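Local coordinates for putative transcriptional regulator TRANSCRIPTION REGULATOR protein (PDB 5NLA) that activates transcription as an AraC-like regulator, binding the second messenger c-di-GMP by a PilZ-like mechanism to control the production of extracellular polysaccharide, at residues A[183-188]-A[233-238]; A[169-174]-A[225-230]. All blocks are in the same frame, centred on the assembly; numbering follows the deposited sequence.

Contact 1. Residues A[183-188]-A[233-238]; sequences GKLEGA and ACVAAV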
loop_
_atom_site.group_PDB
_atom_site.type_symbol
_atom_site.label_atom_id
_atom_site.label_comp_id
_atom_site.label_asym_id
_atom_site.label_seq_id
_atom_site.Cartn_x
_atom_site.Cartn_y
_atom_site.Cartn_z
ATOM N N GLY A 183 -2.406 -15.020 6.111
ATOM C CA GLY A 183 -1.867 -15.518 7.375
ATOM C C GLY A 183 -0.376 -15.272 7.472
ATOM O O GLY A 183 0.106 -14.679 8.446
ATOM N N LYS A 184 0.346 -15.721 6.449
ATOM C CA LYS A 184 1.780 -15.467 6.335
ATOM C C LYS A 184 2.096 -13.978 6.189
ATOM O O LYS A 184 3.076 -13.497 6.753
ATOM C CB LYS A 184 2.384 -16.262 5.169
ATOM C CG LYS A 184 2.451 -17.763 5.431
ATOM C CD LYS A 184 3.657 -18.413 4.760
ATOM C CE LYS A 184 3.968 -19.786 5.347
ATOM N NZ LYS A 184 5.239 -20.360 4.812
ATOM N N LEU A 185 1.264 -13.255 5.448
ATOM C CA LEU A 185 1.474 -11.823 5.217
ATOM C C LEU A 185 1.341 -10.952 6.480
ATOM O O LEU A 185 2.018 -9.938 6.597
ATOM C CB LEU A 185 0.528 -11.308 4.122
ATOM C CG LEU A 185 0.965 -11.424 2.654
ATOM C CD1 LEU A 185 1.770 -12.680 2.356
ATOM C CD2 LEU A 185 -0.237 -11.333 1.727
ATOM N N GLU A 186 0.462 -11.339 7.404
ATOM C CA GLU A 186 0.319 -10.641 8.690
ATOM C C GLU A 186 1.539 -10.849 9.586
ATOM O O GLU A 186 2.007 -9.908 10.216
ATOM C CB GLU A 186 -0.952 -11.094 9.414
ATOM C CG GLU A 186 -2.218 -10.519 8.793
ATOM C CD GLU A 186 -3.502 -11.193 9.257
ATOM O OE1 GLU A 186 -3.478 -11.960 10.246
ATOM O OE2 GLU A 186 -4.556 -10.931 8.632
ATOM N N GLY A 187 2.052 -12.076 9.629
ATOM C CA GLY A 187 3.236 -12.399 10.415
ATOM C C GLY A 187 4.540 -11.829 9.879
ATOM O O GLY A 187 5.510 -11.677 10.637
ATOM N N ALA A 188 4.575 -11.516 8.580
ATOM C CA ALA A 188 5.777 -10.971 7.935
ATOM C C ALA A 188 5.711 -9.463 7.702
ATOM O O ALA A 188 6.405 -8.958 6.844
ATOM C CB ALA A 188 6.016 -11.691 6.610
ATOM N N ALA A 233 5.457 -15.422 -2.954
ATOM C CA ALA A 233 6.667 -16.264 -2.873
ATOM C C ALA A 233 7.820 -15.616 -2.086
ATOM O O ALA A 233 8.477 -16.289 -1.298
ATOM C CB ALA A 233 7.146 -16.646 -4.265
ATOM N N CYS A 234 8.071 -14.328 -2.303
ATOM C CA CYS A 234 9.086 -13.615 -1.519
ATOM C C CYS A 234 8.816 -13.619 -0.017
ATOM O O CYS A 234 9.752 -13.737 0.779
ATOM C CB CYS A 234 9.220 -12.165 -1.969
ATOM S SG CYS A 234 9.927 -11.952 -3.607
ATOM N N VAL A 235 7.548 -13.490 0.367
ATOM C CA VAL A 235 7.180 -13.395 1.782
ATOM C C VAL A 235 7.397 -14.722 2.539
ATOM O O VAL A 235 7.424 -14.716 3.766
ATOM C CB VAL A 235 5.746 -12.835 1.968
ATOM C CG1 VAL A 235 5.402 -12.668 3.444
ATOM C CG2 VAL A 235 5.604 -11.503 1.236
ATOM N N ALA A 236 7.575 -15.847 1.832
ATOM C CA ALA A 236 8.199 -17.039 2.445
ATOM C C ALA A 236 9.636 -16.667 2.867
ATOM O O ALA A 236 10.608 -16.866 2.126
ATOM C CB ALA A 236 8.185 -18.220 1.496
ATOM N N ALA A 237 9.716 -16.079 4.067
ATOM C CA ALA A 237 10.915 -15.440 4.621
ATOM C C ALA A 237 11.007 -15.735 6.128
ATOM O O ALA A 237 9.998 -16.083 6.750
ATOM C CB ALA A 237 10.851 -13.940 4.386
ATOM N N VAL A 238 12.205 -15.579 6.705
ATOM C CA VAL A 238 12.480 -15.960 8.114
ATOM C C VAL A 238 11.481 -15.278 9.055
ATOM O O VAL A 238 11.285 -14.068 8.982
ATOM C CB VAL A 238 13.948 -15.633 8.540
ATOM C CG1 VAL A 238 14.143 -15.725 10.059
ATOM C CG2 VAL A 238 14.937 -16.563 7.839
#

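Contact 2. Residues A[169-174]-A[225-230]; sequences ILLFMP and RTIRDM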
loop_
_atom_site.group_PDB
_atom_site.type_symbol
_atom_site.label_atom_id
_atom_site.label_comp_id
_atom_site.label_asym_id
_atom_site.label_seq_id
_atom_site.Cartn_x
_atom_site.Cartn_y
_atom_site.Cartn_z
ATOM N N ILE A 169 10.465 2.215 -6.571
ATOM C CA ILE A 169 9.277 1.794 -7.297
ATOM C C ILE A 169 8.392 1.016 -6.303
ATOM O O ILE A 169 8.852 0.080 -5.634
ATOM C CB ILE A 169 9.631 1.044 -8.607
ATOM C CG1 ILE A 169 8.361 0.754 -9.424
ATOM C CG2 ILE A 169 10.419 -0.230 -8.339
ATOM C CD1 ILE A 169 8.606 0.634 -10.917
ATOM N N LEU A 170 7.144 1.468 -6.170
ATOM C CA LEU A 170 6.215 0.990 -5.139
ATOM C C LEU A 170 4.986 0.307 -5.756
ATOM O O LEU A 170 4.342 0.873 -6.638
ATOM C CB LEU A 170 5.723 2.169 -4.302
ATOM C CG LEU A 170 6.677 2.992 -3.424
ATOM C CD1 LEU A 170 5.878 4.115 -2.769
ATOM C CD2 LEU A 170 7.361 2.141 -2.362
ATOM N N LEU A 171 4.669 -0.896 -5.276
ATOM C CA LEU A 171 3.428 -1.609 -5.620
ATOM C C LEU A 171 2.422 -1.479 -4.474
ATOM O O LEU A 171 2.741 -1.768 -3.311
ATOM C CB LEU A 171 3.695 -3.103 -5.835
ATOM C CG LEU A 171 4.809 -3.521 -6.787
ATOM C CD1 LEU A 171 5.004 -5.029 -6.751
ATOM C CD2 LEU A 171 4.501 -3.050 -8.194
ATOM N N PHE A 172 1.215 -1.040 -4.806
ATOM C CA PHE A 172 0.111 -1.031 -3.859
ATOM C C PHE A 172 -0.927 -1.997 -4.419
ATOM O O PHE A 172 -1.457 -1.781 -5.499
ATOM C CB PHE A 172 -0.492 0.359 -3.727
ATOM C CG PHE A 172 0.431 1.389 -3.127
ATOM C CD1 PHE A 172 0.536 1.528 -1.748
ATOM C CD2 PHE A 172 1.142 2.287 -3.946
ATOM C CE1 PHE A 172 1.368 2.497 -1.186
ATOM C CE2 PHE A 172 1.964 3.269 -3.391
ATOM C CZ PHE A 172 2.081 3.373 -2.009
ATOM N N MET A 173 -1.185 -3.070 -3.676
ATOM C CA MET A 173 -2.063 -4.159 -4.109
ATOM C C MET A 173 -3.300 -4.162 -3.190
ATOM O O MET A 173 -3.145 -4.184 -1.961
ATOM C CB MET A 173 -1.315 -5.502 -4.018
ATOM C CG MET A 173 -0.244 -5.715 -5.102
ATOM S SD MET A 173 1.036 -6.946 -4.754
ATOM C CE MET A 173 1.769 -6.129 -3.359
ATOM N N PRO A 174 -4.526 -4.124 -3.766
ATOM C CA PRO A 174 -5.726 -4.098 -2.917
ATOM C C PRO A 174 -5.879 -5.373 -2.090
ATOM O O PRO A 174 -5.521 -6.445 -2.574
ATOM C CB PRO A 174 -6.878 -3.984 -3.916
ATOM C CG PRO A 174 -6.267 -3.641 -5.222
ATOM C CD PRO A 174 -4.872 -4.147 -5.198
ATOM N N ARG A 225 -1.002 -11.041 -12.140
ATOM C CA ARG A 225 -0.921 -12.388 -11.587
ATOM C C ARG A 225 0.516 -12.830 -11.247
ATOM O O ARG A 225 0.725 -13.411 -10.180
ATOM C CB ARG A 225 -1.615 -13.410 -12.509
ATOM C CG ARG A 225 -2.396 -14.452 -11.732
ATOM C CD ARG A 225 -3.313 -15.305 -12.600
ATOM N NE ARG A 225 -4.346 -15.926 -11.764
ATOM C CZ ARG A 225 -4.898 -17.127 -11.952
ATOM N NH1 ARG A 225 -4.559 -17.913 -12.978
ATOM N NH2 ARG A 225 -5.822 -17.553 -11.088
ATOM N N THR A 226 1.499 -12.544 -12.107
ATOM C CA THR A 226 2.882 -12.992 -11.814
ATOM C C THR A 226 3.477 -12.118 -10.701
ATOM O O THR A 226 4.250 -12.614 -9.883
ATOM C CB THR A 226 3.866 -13.132 -13.040
ATOM O OG1 THR A 226 4.957 -12.204 -12.946
ATOM C CG2 THR A 226 3.191 -12.987 -14.389
ATOM N N ILE A 227 3.101 -10.838 -10.659
ATOM C CA ILE A 227 3.475 -9.971 -9.537
ATOM C C ILE A 227 2.870 -10.481 -8.225
ATOM O O ILE A 227 3.549 -10.505 -7.207
ATOM C CB ILE A 227 3.117 -8.482 -9.795
ATOM C CG1 ILE A 227 4.007 -7.936 -10.921
ATOM C CG2 ILE A 227 3.296 -7.627 -8.532
ATOM C CD1 ILE A 227 3.689 -6.520 -11.365
ATOM N N ARG A 228 1.612 -10.907 -8.246
ATOM C CA ARG A 228 1.015 -11.539 -7.060
ATOM C C ARG A 228 1.841 -12.759 -6.625
ATOM O O ARG A 228 2.251 -12.855 -5.467
ATOM C CB ARG A 228 -0.442 -11.943 -7.323
ATOM C CG ARG A 228 -1.156 -12.553 -6.123
ATOM C CD ARG A 228 -2.460 -13.210 -6.522
ATOM N NE ARG A 228 -2.264 -14.412 -7.334
ATOM C CZ ARG A 228 -3.203 -14.985 -8.095
ATOM N NH1 ARG A 228 -4.433 -14.474 -8.184
ATOM N NH2 ARG A 228 -2.910 -16.083 -8.786
ATOM N N ASP A 229 2.086 -13.672 -7.561
ATOM C CA ASP A 229 2.808 -14.908 -7.264
ATOM C C ASP A 229 4.236 -14.627 -6.770
ATOM O O ASP A 229 4.640 -15.131 -5.717
ATOM C CB ASP A 229 2.799 -15.860 -8.478
ATOM C CG ASP A 229 1.404 -16.447 -8.761
ATOM O OD1 ASP A 229 0.415 -16.046 -8.093
ATOM O OD2 ASP A 229 1.290 -17.314 -9.654
ATOM N N MET A 230 4.977 -13.802 -7.514
ATOM C CA MET A 230 6.305 -13.355 -7.092
ATOM C C MET A 230 6.296 -12.758 -5.667
ATOM O O MET A 230 7.161 -13.094 -4.848
ATOM C CB MET A 230 6.878 -12.323 -8.076
ATOM C CG MET A 230 7.419 -12.892 -9.368
ATOM S SD MET A 230 7.944 -11.617 -10.517
ATOM C CE MET A 230 8.358 -12.637 -11.912
#

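Contact 1. Residues A[183-188]-A[233-238]
Val235 reaches into the end of helix 182-187, where Leu185 and Ala188 receive it. Its CB faces the tip of the leucine, 4.0 Å from Leu185 CD1. One carbon further out, the branches part. CG1 stands anti to the backbone N (chi1 -177°), which carries it forward between two apolar neighbours: the methyl Ala188 CB lies 3.4 Å from Val235 CG1, and Leu185 CD1 lies 3.8 Å from the same atom. CG2, beside the backbone N, has a looser approach, 4.2 Å to Leu185 CD1. The leucine and valine side chains cross at about a right angle, and Leu185 CD1 faces CB and both methyls of Val235. Val235 CG1 also comes within 4.1 Å of Lys184 O, a carbonyl that accepts a weak helical bond from Ala188 N. In this AraC-like regulator the contact joins the end of helix 182-187 to the chain around and after helix 220-234: Ala188 is the first residue to leave helical angles, and Val235 directly precedes Ala236, the centre of an inverse gamma turn. Cys234 packs on Leu197 and Leu201 of helix 196-211. Glu186, on another flank of its helix, forms a salt bridge with Arg257 of helix 251-261, while Gly187 O accepts a hydrogen bond from Arg239 NH2.

Contact 2. Residues A[169-174]-A[225-230]
Leu171 and Ile227 meet with no flat group between them; the flat group of the helical segment, the guanidinium of Arg228, lies on another flank of helix 220-234 and takes no part in the apolar contact. Over one of its faces stands Arg225 CG, 3.3 Å above the plane and offset toward the rim. At its edge, in plane, are Asp229 OD1 and the terminal Arg225 NH2. The carboxylate makes the stronger claim: Arg228 NE donates to Asp229 OD1 over 3.2 Å at 157°, only 8° out of the guanidinium plane, and meets that oxygen nearly along its C-O axis. A weak second bond from Arg228 NH2 converges on the same oxygen of this salt bridge between sequence neighbours, and the two N-H groups together would restrain the rotation of the guanidinium. The apolar contact itself joins strand 166-173 to this helix. The strand lies inside the seven-stranded antiparallel sheet, between strands 97-104 and 124-129, in an architecture consistent with the cupin-like barrel of AraC-type regulators, and the helix packs across one sheet face. Leu171 extends CD1 straight out from the strand (chi2 174°) until it stands 3.6 Å from Ile227 CG2. CG2, anti to the backbone N of Ile227, is the branch that meets the leucine, and the two side chains approach each other obliquely. From farther along the strand, Met173 SD adds a looser touch on Ile227 CG2, at 4.5 Å. Tyr204 of helix 196-211 also packs on Ile227, while Leu171 leans on Ile99 and Met173 on Trp124 and Val126. On the reverse side of the strand, Phe172 packs against Leu155 and Leu377.

Both contacts draw on helix 220-234: contact 2 uses its middle and contact 1 the region of its C-terminal end. Their centres lie about 14 Å apart. Along the chain the order is 169-174, 183-188, 225-230, 233-238, so the two pairings interleave. Contact 2 lies about 10 Å from the centre of the chain and packs the helix against the large antiparallel sheet; contact 1, about 16 Å out, joins residues 233-238 to helix 182-187, the second short helix after strand 166-173. The last strand residues and the second helix beyond them thus both meet helix 220-234 or the residues just after it, near helix 251-261, which is probably part of the DNA-binding region.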